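Local atomic coordinates of solute Binding Protein, BlMnBP1 in complex with mannotriose (Bifidobacterium, PDB entry 6FUV), a protein that binds beta-manno-oligosaccharides such as mannotriose and probably delivers them to an ABC transporter for uptake. Residues W327-S332 and I341-N346. Sequence-based numbering, arbitrary orientation.
Sequences WMTEKS and IPIVKN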
ATOM      1  N   TRP A 327      17.637 -11.192   4.695  1.00 11.56           N
ATOM      2  CA  TRP A 327      17.656 -10.937   6.133  1.00 16.36           C
ATOM      3  C   TRP A 327      16.450 -10.127   6.591  1.00 16.10           C
ATOM      4  O   TRP A 327      15.881 -10.400   7.653  1.00 17.11           O
ATOM      5  CB  TRP A 327      18.929 -10.186   6.529  1.00 14.00           C
ATOM      6  CG  TRP A 327      19.063 -10.026   8.031  1.00 18.63           C
ATOM      7  CD1 TRP A 327      19.676 -10.900   8.885  1.00 19.48           C
ATOM      8  CD2 TRP A 327      18.595  -8.943   8.853  1.00 16.81           C
ATOM      9  NE1 TRP A 327      19.558 -10.456  10.202  1.00 21.56           N
ATOM     10  CE2 TRP A 327      18.887  -9.262  10.199  1.00 18.74           C
ATOM     11  CE3 TRP A 327      17.909  -7.780   8.595  1.00 14.65           C
ATOM     12  CZ2 TRP A 327      18.593  -8.411  11.245  1.00 16.15           C
ATOM     13  CZ3 TRP A 327      17.602  -6.958   9.637  1.00 15.06           C
ATOM     14  CH2 TRP A 327      17.958  -7.256  10.939  1.00 16.13           C
ATOM     15  N   MET A 328      16.065  -9.095   5.829  1.00 10.70           N
ATOM     16  CA  MET A 328      14.855  -8.377   6.196  1.00 13.17           C
ATOM     17  C   MET A 328      13.670  -9.330   6.173  1.00 12.17           C
ATOM     18  O   MET A 328      12.789  -9.258   7.024  1.00 10.59           O
ATOM     19  CB  MET A 328      14.617  -7.192   5.257  1.00 22.62           C
ATOM     20  CG  MET A 328      15.600  -6.012   5.454  1.00 20.05           C
ATOM     21  SD  MET A 328      15.211  -5.148   6.968  1.00 18.41           S
ATOM     22  CE  MET A 328      13.552  -4.547   6.555  1.00 19.36           C
ATOM     23  N   THR A 329      13.615 -10.219   5.202  1.00 15.24           N
ATOM     24  CA  THR A 329      12.414 -11.041   5.070  1.00 16.98           C
ATOM     25  C   THR A 329      12.372 -12.082   6.167  1.00 15.72           C
ATOM     26  O   THR A 329      11.359 -12.221   6.857  1.00 16.17           O
ATOM     27  CB  THR A 329      12.377 -11.710   3.698  1.00 19.49           C
ATOM     28  OG1 THR A 329      12.387 -10.716   2.693  1.00 14.05           O
ATOM     29  CG2 THR A 329      11.092 -12.582   3.484  1.00 14.69           C
ATOM     30  N   GLU A 330      13.477 -12.809   6.375  1.00 16.86           N
ATOM     31  CA  GLU A 330      13.458 -13.956   7.262  1.00 14.72           C
ATOM     32  C   GLU A 330      13.800 -13.644   8.695  1.00 18.57           C
ATOM     33  O   GLU A 330      13.503 -14.485   9.543  1.00 14.09           O
ATOM     34  CB  GLU A 330      14.424 -15.039   6.762  1.00 17.37           C
ATOM     35  CG  GLU A 330      13.988 -15.651   5.392  1.00 18.84           C
ATOM     36  CD  GLU A 330      14.678 -16.928   5.072  1.00 19.61           C
ATOM     37  OE1 GLU A 330      15.556 -17.317   5.856  1.00 25.67           O
ATOM     38  OE2 GLU A 330      14.342 -17.574   4.050  1.00 21.34           O
ATOM     39  N   LYS A 331      14.421 -12.492   8.983  1.00 14.65           N
ATOM     40  CA  LYS A 331      15.024 -12.305  10.293  1.00 17.82           C
ATOM     41  C   LYS A 331      14.644 -11.027  11.023  1.00 18.62           C
ATOM     42  O   LYS A 331      14.637 -10.981  12.251  1.00 26.25           O
ATOM     43  CB  LYS A 331      16.545 -12.323  10.183  1.00 18.89           C
ATOM     44  CG  LYS A 331      17.138 -13.617   9.647  1.00 18.41           C
ATOM     45  CD  LYS A 331      16.807 -14.755  10.572  1.00 31.32           C
ATOM     46  CE  LYS A 331      17.892 -15.827  10.507  1.00 37.06           C
ATOM     47  NZ  LYS A 331      17.739 -16.820  11.580  1.00 35.73           N
ATOM     48  N   SER A 332      14.341  -9.972  10.304  1.00 15.62           N
ATOM     49  CA  SER A 332      14.321  -8.669  10.954  1.00 13.57           C
ATOM     50  C   SER A 332      13.137  -8.479  11.892  1.00 12.48           C
ATOM     51  O   SER A 332      13.195  -7.676  12.824  1.00 14.81           O
ATOM     52  CB  SER A 332      14.299  -7.573   9.902  1.00 13.07           C
ATOM     53  OG  SER A 332      13.010  -7.383   9.339  1.00 16.23           O
ATOM     54  N   ILE A 341       2.007  -8.177   7.369  1.00 19.61           N
ATOM     55  CA  ILE A 341       1.847  -9.623   7.312  1.00 12.47           C
ATOM     56  C   ILE A 341       3.220 -10.151   6.936  1.00 12.52           C
ATOM     57  O   ILE A 341       3.815  -9.670   5.970  1.00 10.86           O
ATOM     58  CB  ILE A 341       0.725 -10.034   6.343  1.00 15.43           C
ATOM     59  CG1 ILE A 341      -0.620  -9.644   6.983  1.00 14.24           C
ATOM     60  CG2 ILE A 341       0.709 -11.506   6.152  1.00 10.24           C
ATOM     61  CD1 ILE A 341      -1.796  -9.747   6.091  1.00  9.27           C
ATOM     62  N   PRO A 342       3.752 -11.148   7.627  1.00 12.29           N
ATOM     63  CA  PRO A 342       5.102 -11.624   7.294  1.00 13.75           C
ATOM     64  C   PRO A 342       5.151 -12.195   5.893  1.00 14.53           C
ATOM     65  O   PRO A 342       4.215 -12.851   5.437  1.00 15.35           O
ATOM     66  CB  PRO A 342       5.384 -12.699   8.346  1.00 15.30           C
ATOM     67  CG  PRO A 342       3.990 -13.169   8.780  1.00 14.93           C
ATOM     68  CD  PRO A 342       3.119 -11.939   8.694  1.00 14.30           C
ATOM     69  N   ILE A 343       6.263 -11.928   5.210  1.00 12.70           N
ATOM     70  CA  ILE A 343       6.411 -12.363   3.830  1.00 19.00           C
ATOM     71  C   ILE A 343       7.027 -13.744   3.677  1.00 11.25           C
ATOM     72  O   ILE A 343       6.817 -14.396   2.650  1.00 10.25           O
ATOM     73  CB  ILE A 343       7.252 -11.325   3.064  1.00 12.33           C
ATOM     74  CG1 ILE A 343       6.430 -10.062   2.820  1.00 16.96           C
ATOM     75  CG2 ILE A 343       7.705 -11.811   1.715  1.00 14.76           C
ATOM     76  CD1 ILE A 343       5.117 -10.348   1.962  1.00 19.20           C
ATOM     77  N   VAL A 344       7.746 -14.233   4.676  1.00 12.99           N
ATOM     78  CA  VAL A 344       8.135 -15.627   4.614  1.00 17.12           C
ATOM     79  C   VAL A 344       6.880 -16.447   4.311  1.00 14.62           C
ATOM     80  O   VAL A 344       5.859 -16.336   4.997  1.00 13.86           O
ATOM     81  CB  VAL A 344       8.801 -16.072   5.927  1.00 22.07           C
ATOM     82  CG1 VAL A 344       9.011 -17.572   5.884  1.00 24.70           C
ATOM     83  CG2 VAL A 344      10.107 -15.385   6.189  1.00 20.01           C
ATOM     84  N   LYS A 345       7.003 -17.356   3.343  1.00 12.16           N
ATOM     85  CA  LYS A 345       5.833 -17.890   2.649  1.00 13.25           C
ATOM     86  C   LYS A 345       4.858 -18.560   3.601  1.00 16.24           C
ATOM     87  O   LYS A 345       3.654 -18.309   3.533  1.00 24.11           O
ATOM     88  CB  LYS A 345       6.257 -18.885   1.564  1.00 20.07           C
ATOM     89  CG  LYS A 345       5.080 -19.668   0.894  1.00 20.47           C
ATOM     90  CD  LYS A 345       4.132 -18.705   0.226  1.00 20.80           C
ATOM     91  CE  LYS A 345       3.008 -19.399  -0.470  1.00 21.66           C
ATOM     92  NZ  LYS A 345       3.402 -19.956  -1.785  1.00 18.67           N
ATOM     93  N   ASN A 346       5.342 -19.461   4.452  1.00 16.73           N
ATOM     94  CA  ASN A 346       4.446 -20.238   5.305  1.00 17.98           C
ATOM     95  C   ASN A 346       4.513 -19.805   6.761  1.00 12.56           C
ATOM     96  O   ASN A 346       4.234 -20.586   7.661  1.00 21.69           O
ATOM     97  CB  ASN A 346       4.730 -21.739   5.221  1.00 15.17           C
ATOM     98  CG  ASN A 346       4.603 -22.300   3.821  1.00 18.44           C
ATOM     99  OD1 ASN A 346       5.552 -22.823   3.299  1.00 20.90           O
ATOM    100  ND2 ASN A 346       3.415 -22.239   3.243  1.00 17.30           N
TER
HETATM  101  O   HOH W   1       8.539 -12.910   6.948  1.00 17.72           O
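Thr329 and Val344 meet through their CG2 methyls, and their first torsions set this up. In Thr329, CG2 lies anti to the backbone N and OG1 lies beside that N (chi1 -59°). The methyl therefore faces the loop, while OG1 hydrogen-bonds back to Val325 O, one turn earlier in the helix. In Val344, CG1 is anti to the backbone N (chi1 172°), which leaves CG2 to reach across to the helix. The site lies in a periplasmic-binding-protein-type fold, in the lobe built on the larger mixed sheet. It joins the C-terminal end of helix 315-330 to the irregular loop that follows helix 334-337.

Val344 CG2 sits over the last helical residues. It packs 3.5 Å from Thr329 O and 3.8 Å from Glu330 CA. Thr329 CG2 and Val344 CG2 are 4.0 Å apart. The Glu330 side chain crosses that of Val344 at about a right angle, with CG as the touching atom. Thr329 CG2 also meets CG2 of the buried Ile343 at 3.9 Å. The CB of Ile343 points toward the helix, but the end of its side chain turns off it. Ile343 touches Ile112 and Ala128, and Thr329 touches Val127, so strand 123-132 borders the contact.

Lys113 NZ hydrogen-bonds to Pro342 O and Val344 O and helps hold the loop. Glu330, Val344, Lys345 and Asn346 line a pocket holding a polyethylene glycol, probably from the crystallisation liquor. A mannose unit of the bound mannotriose is farther off, about 10 Å from the Ile343 side chain.

No direct hydrogen bond joins the two segments. One water bridges them instead: it donates to Thr329 O at 2.9 Å and accepts from Val344 N at 2.7 Å.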